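Local coordinates for cyclic nucleotide-binding protein (Brucella abortus biovar 1, PDB 5D1I), which is of unknown function but has a cyclic nucleotide-binding fold and may act as a DNA-binding transcription factor, at residues G22-F27 and R33-G38; T69-H72 and G77-T80. All blocks are in the same frame, centred on the assembly; numbering follows the deposited sequence.

Contact 1 of 2, residues G22-F27 and R33-G38; sequences GLFESF and RLLAFG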
loop_
_atom_site.group_PDB
_atom_site.type_symbol
_atom_site.label_atom_id
_atom_site.label_comp_id
_atom_site.label_asym_id
_atom_site.label_seq_id
_atom_site.Cartn_x
_atom_site.Cartn_y
_atom_site.Cartn_z
ATOM N N GLY A 22 2.101 -1.989 -1.138
ATOM C CA GLY A 22 2.545 -2.047 -2.522
ATOM C C GLY A 22 4.045 -2.174 -2.705
ATOM O O GLY A 22 4.520 -2.964 -3.526
ATOM N N LEU A 23 4.800 -1.406 -1.931
ATOM C CA LEU A 23 6.253 -1.414 -2.053
ATOM C C LEU A 23 6.863 -2.739 -1.589
ATOM O O LEU A 23 7.947 -3.112 -2.030
ATOM C CB LEU A 23 6.850 -0.250 -1.259
ATOM C CG LEU A 23 8.289 0.159 -1.572
ATOM C CD1 LEU A 23 8.450 0.435 -3.057
ATOM C CD2 LEU A 23 8.671 1.385 -0.751
ATOM N N PHE A 24 6.163 -3.452 -0.707
ATOM C CA PHE A 24 6.686 -4.697 -0.142
ATOM C C PHE A 24 6.059 -5.914 -0.810
ATOM O O PHE A 24 6.278 -7.045 -0.372
ATOM C CB PHE A 24 6.438 -4.758 1.373
ATOM C CG PHE A 24 6.851 -3.514 2.109
ATOM C CD1 PHE A 24 7.950 -2.780 1.696
ATOM C CD2 PHE A 24 6.134 -3.076 3.209
ATOM C CE1 PHE A 24 8.326 -1.630 2.365
ATOM C CE2 PHE A 24 6.508 -1.928 3.883
ATOM C CZ PHE A 24 7.606 -1.207 3.461
ATOM N N GLU A 25 5.293 -5.666 -1.873
ATOM C CA GLU A 25 4.539 -6.699 -2.592
ATOM C C GLU A 25 5.328 -7.961 -2.930
ATOM O O GLU A 25 4.858 -9.073 -2.697
ATOM C CB GLU A 25 3.971 -6.126 -3.898
ATOM C CG GLU A 25 3.374 -7.191 -4.823
ATOM C CD GLU A 25 3.308 -6.761 -6.285
ATOM O OE1 GLU A 25 3.789 -5.652 -6.622
ATOM O OE2 GLU A 25 2.778 -7.545 -7.101
ATOM N N SER A 26 6.517 -7.790 -3.493
ATOM C CA SER A 26 7.272 -8.928 -4.007
ATOM C C SER A 26 8.213 -9.550 -2.976
ATOM O O SER A 26 8.989 -10.446 -3.306
ATOM C CB SER A 26 8.074 -8.507 -5.238
ATOM O OG SER A 26 8.974 -7.463 -4.916
ATOM N N PHE A 27 8.143 -9.080 -1.735
ATOM C CA PHE A 27 9.015 -9.589 -0.678
ATOM C C PHE A 27 8.701 -11.045 -0.339
ATOM O O PHE A 27 7.538 -11.445 -0.271
ATOM C CB PHE A 27 8.891 -8.745 0.596
ATOM C CG PHE A 27 9.655 -7.446 0.561
ATOM C CD1 PHE A 27 10.012 -6.853 -0.640
ATOM C CD2 PHE A 27 10.021 -6.819 1.744
ATOM C CE1 PHE A 27 10.711 -5.657 -0.660
ATOM C CE2 PHE A 27 10.721 -5.626 1.732
ATOM C CZ PHE A 27 11.067 -5.045 0.528
ATOM N N ARG A 33 9.638 -10.777 7.278
ATOM C CA ARG A 33 10.017 -11.037 8.661
ATOM C C ARG A 33 11.129 -10.092 9.112
ATOM O O ARG A 33 11.045 -9.490 10.185
ATOM C CB ARG A 33 10.463 -12.493 8.825
ATOM C CG ARG A 33 10.628 -12.938 10.269
ATOM C CD ARG A 33 10.882 -14.436 10.351
ATOM N NE ARG A 33 10.069 -15.179 9.391
ATOM C CZ ARG A 33 8.812 -15.558 9.599
ATOM N NH1 ARG A 33 8.158 -16.230 8.660
ATOM N NH2 ARG A 33 8.205 -15.268 10.743
ATOM N N LEU A 34 12.172 -9.980 8.293
ATOM C CA LEU A 34 13.252 -9.027 8.537
ATOM C C LEU A 34 12.699 -7.623 8.720
ATOM O O LEU A 34 13.088 -6.897 9.637
ATOM C CB LEU A 34 14.250 -9.033 7.381
ATOM C CG LEU A 34 15.388 -10.049 7.385
ATOM C CD1 LEU A 34 16.351 -9.740 6.247
ATOM C CD2 LEU A 34 16.111 -10.037 8.721
ATOM N N LEU A 35 11.783 -7.255 7.831
ATOM C CA LEU A 35 11.136 -5.956 7.875
ATOM C C LEU A 35 10.359 -5.764 9.170
ATOM O O LEU A 35 10.425 -4.706 9.793
ATOM C CB LEU A 35 10.206 -5.800 6.675
ATOM C CG LEU A 35 9.675 -4.402 6.386
ATOM C CD1 LEU A 35 10.814 -3.480 5.978
ATOM C CD2 LEU A 35 8.618 -4.479 5.299
ATOM N N ALA A 36 9.624 -6.794 9.574
ATOM C CA ALA A 36 8.832 -6.719 10.793
ATOM C C ALA A 36 9.737 -6.579 12.014
ATOM O O ALA A 36 9.404 -5.863 12.956
ATOM C CB ALA A 36 7.943 -7.941 10.925
ATOM N N PHE A 37 10.887 -7.245 11.983
ATOM C CA PHE A 37 11.859 -7.138 13.069
ATOM C C PHE A 37 12.576 -5.788 13.065
ATOM O O PHE A 37 12.868 -5.227 14.120
ATOM C CB PHE A 37 12.885 -8.268 12.984
ATOM C CG PHE A 37 12.487 -9.509 13.736
ATOM C CD1 PHE A 37 11.599 -10.420 13.180
ATOM C CD2 PHE A 37 13.009 -9.770 14.993
ATOM C CE1 PHE A 37 11.237 -11.566 13.868
ATOM C CE2 PHE A 37 12.648 -10.914 15.689
ATOM C CZ PHE A 37 11.762 -11.814 15.125
ATOM N N GLY A 38 12.862 -5.272 11.874
ATOM C CA GLY A 38 13.593 -4.024 11.746
ATOM C C GLY A 38 12.716 -2.827 12.045
ATOM O O GLY A 38 13.204 -1.746 12.372
#
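The F24 ring takes one methyl of L35 on one face, almost over its centre. L35 CD2 sits 3.6 Å from the ring centroid and 13° off the ring normal, a CH-pi contact. The nearest ring atom is CD2 of F24, 3.5 Å from CD2 of L35. Over one face of the F27 ring, above its centre, lies CA of F24, from the same turn. L35 CD2 meets F27 obliquely, 4.3 Å from its CE2. One methyl therefore touches both aromatic side chains. L35 has CG anti to its backbone N (chi1 -167°), which carries its branches out from helix 29-38 toward the rings. The contact belongs to the helical bundle that flanks the beta barrel of the cyclic nucleotide-binding fold. Here a 3-10 turn, 22-24, leads into a type I turn from F24 to F27, closed by a hydrogen bond from F27 N to F24 O, 3.1 Å. All three touching residues are buried. L32 packs on both phenylalanines, F121 on F27, and I124 on L35, so helix 118-124 joins the same core. At the turn, E25 OE1 accepts a hydrogen bond from G91 N of the second subunit.

Contact 2 of 2, residues T69-H72 and G77-T80; sequences TLFH and GRVT
H72 and V79 form an antiparallel hydrogen-bonded pair, and each satisfies the other's backbone N and O. H72 N gives to V79 O at 2.8 Å, with a nearly straight N-H...O angle of 168°; the donor is tilted from the carbonyl plane. V79 N returns a bond to H72 O at 2.7 Å. That oxygen also takes a CA-H...O contact from R78. F71 and T80 are the next pair, non-hydrogen-bonded; on the other edge of its strand F71 bonds through its backbone to G104. The R78 chain is extended from CG to NE and runs over one face of the F71 ring. R78 CD lies over the ring centre, 3.6 Å from the F71 centroid, a CH-pi contact, and R78 NE comes within 3.3 Å of F71 CZ. The guanidinium stacks on the same face, displaced toward the rim, its plane 30° from that of the ring. R78 NH2 also makes a salt bridge to OE2 of E49. T69 turns CG2 to T80 CG2, 3.8 Å away, while its OG1 is hydrogen-bonded to OD1 of D108. H72 ND1 is hydrogen-bonded to OE1 of E53. The arrangement is a beta hairpin at the edge, within this chain, of a four-stranded antiparallel sheet in the cyclic nucleotide-binding beta barrel.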
loop_
_atom_site.group_PDB
_atom_site.type_symbol
_atom_site.label_atom_id
_atom_site.label_comp_id
_atom_site.label_asym_id
_atom_site.label_seq_id
_atom_site.Cartn_x
_atom_site.Cartn_y
_atom_site.Cartn_z
ATOM N N THR A 69 -6.473 11.065 11.500
ATOM C CA THR A 69 -7.042 12.030 10.571
ATOM C C THR A 69 -5.944 12.730 9.778
ATOM O O THR A 69 -5.007 13.286 10.356
ATOM C CB THR A 69 -7.895 13.077 11.303
ATOM O OG1 THR A 69 -9.064 12.445 11.826
ATOM C CG2 THR A 69 -8.317 14.185 10.354
ATOM N N LEU A 70 -6.056 12.679 8.453
ATOM C CA LEU A 70 -5.156 13.407 7.568
ATOM C C LEU A 70 -5.741 14.779 7.286
ATOM O O LEU A 70 -6.941 14.906 7.055
ATOM C CB LEU A 70 -4.943 12.650 6.257
ATOM C CG LEU A 70 -4.488 11.195 6.352
ATOM C CD1 LEU A 70 -4.265 10.628 4.956
ATOM C CD2 LEU A 70 -3.221 11.081 7.186
ATOM N N PHE A 71 -4.904 15.809 7.296
ATOM C CA PHE A 71 -5.410 17.164 7.120
ATOM C C PHE A 71 -4.420 18.073 6.403
ATOM O O PHE A 71 -3.234 17.762 6.300
ATOM C CB PHE A 71 -5.785 17.770 8.481
ATOM C CG PHE A 71 -4.645 17.822 9.470
ATOM C CD1 PHE A 71 -3.770 18.899 9.489
ATOM C CD2 PHE A 71 -4.461 16.804 10.388
ATOM C CE1 PHE A 71 -2.727 18.950 10.401
ATOM C CE2 PHE A 71 -3.421 16.848 11.299
ATOM C CZ PHE A 71 -2.555 17.921 11.308
ATOM N N HIS A 72 -4.925 19.195 5.899
ATOM C CA HIS A 72 -4.077 20.235 5.331
ATOM C C HIS A 72 -4.072 21.444 6.251
ATOM O O HIS A 72 -5.101 21.787 6.827
ATOM C CB HIS A 72 -4.556 20.638 3.934
ATOM C CG HIS A 72 -4.194 19.655 2.865
ATOM N ND1 HIS A 72 -2.898 19.242 2.644
ATOM C CD2 HIS A 72 -4.956 19.008 1.952
ATOM C CE1 HIS A 72 -2.878 18.378 1.644
ATOM N NE2 HIS A 72 -4.114 18.217 1.206
ATOM N N GLY A 77 -6.443 27.475 10.096
ATOM C CA GLY A 77 -6.338 26.255 10.874
ATOM C C GLY A 77 -6.350 24.996 10.030
ATOM O O GLY A 77 -6.366 25.061 8.802
ATOM N N ARG A 78 -6.336 23.845 10.696
ATOM C CA ARG A 78 -6.424 22.557 10.020
ATOM C C ARG A 78 -7.679 22.427 9.163
ATOM O O ARG A 78 -8.751 22.900 9.536
ATOM C CB ARG A 78 -6.412 21.418 11.036
ATOM C CG ARG A 78 -5.119 21.228 11.794
ATOM C CD ARG A 78 -5.290 20.058 12.737
ATOM N NE ARG A 78 -4.115 19.789 13.554
ATOM C CZ ARG A 78 -4.142 19.019 14.635
ATOM N NH1 ARG A 78 -5.285 18.466 15.021
ATOM N NH2 ARG A 78 -3.038 18.812 15.339
ATOM N N VAL A 79 -7.535 21.774 8.015
ATOM C CA VAL A 79 -8.681 21.386 7.205
ATOM C C VAL A 79 -8.596 19.888 6.927
ATOM O O VAL A 79 -7.670 19.413 6.266
ATOM C CB VAL A 79 -8.755 22.174 5.882
ATOM C CG1 VAL A 79 -9.922 21.683 5.038
ATOM C CG2 VAL A 79 -8.888 23.667 6.159
ATOM N N THR A 80 -9.565 19.149 7.453
ATOM C CA THR A 80 -9.566 17.695 7.382
ATOM C C THR A 80 -9.656 17.185 5.946
ATOM O O THR A 80 -10.425 17.703 5.138
ATOM C CB THR A 80 -10.736 17.117 8.213
ATOM O OG1 THR A 80 -10.493 17.364 9.605
ATOM C CG2 THR A 80 -10.887 15.622 7.993
#

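The two contacts come in series along the chain: contact 1 closes before contact 2 opens. Their centres are 30 Å apart, on opposite sides of the chain's centre, and their nearest atoms are about 15 Å apart. They share no helix or strand. Contact 1 packs the loop after helix 11-18 against helix 29-38, with helix 118-124 alongside. Contact 2 joins strands 68-74 and 77-84 at one side of the barrel. Contact 1 is thus in the helical part of the fold and contact 2 in the beta part. The dimer brings the two regions together: L70 of contact 2 packs on E25 of the second subunit, and R82 of the second subunit, just past contact 2 on its strand 77-84, is hydrogen-bonded to O of this chain's E25.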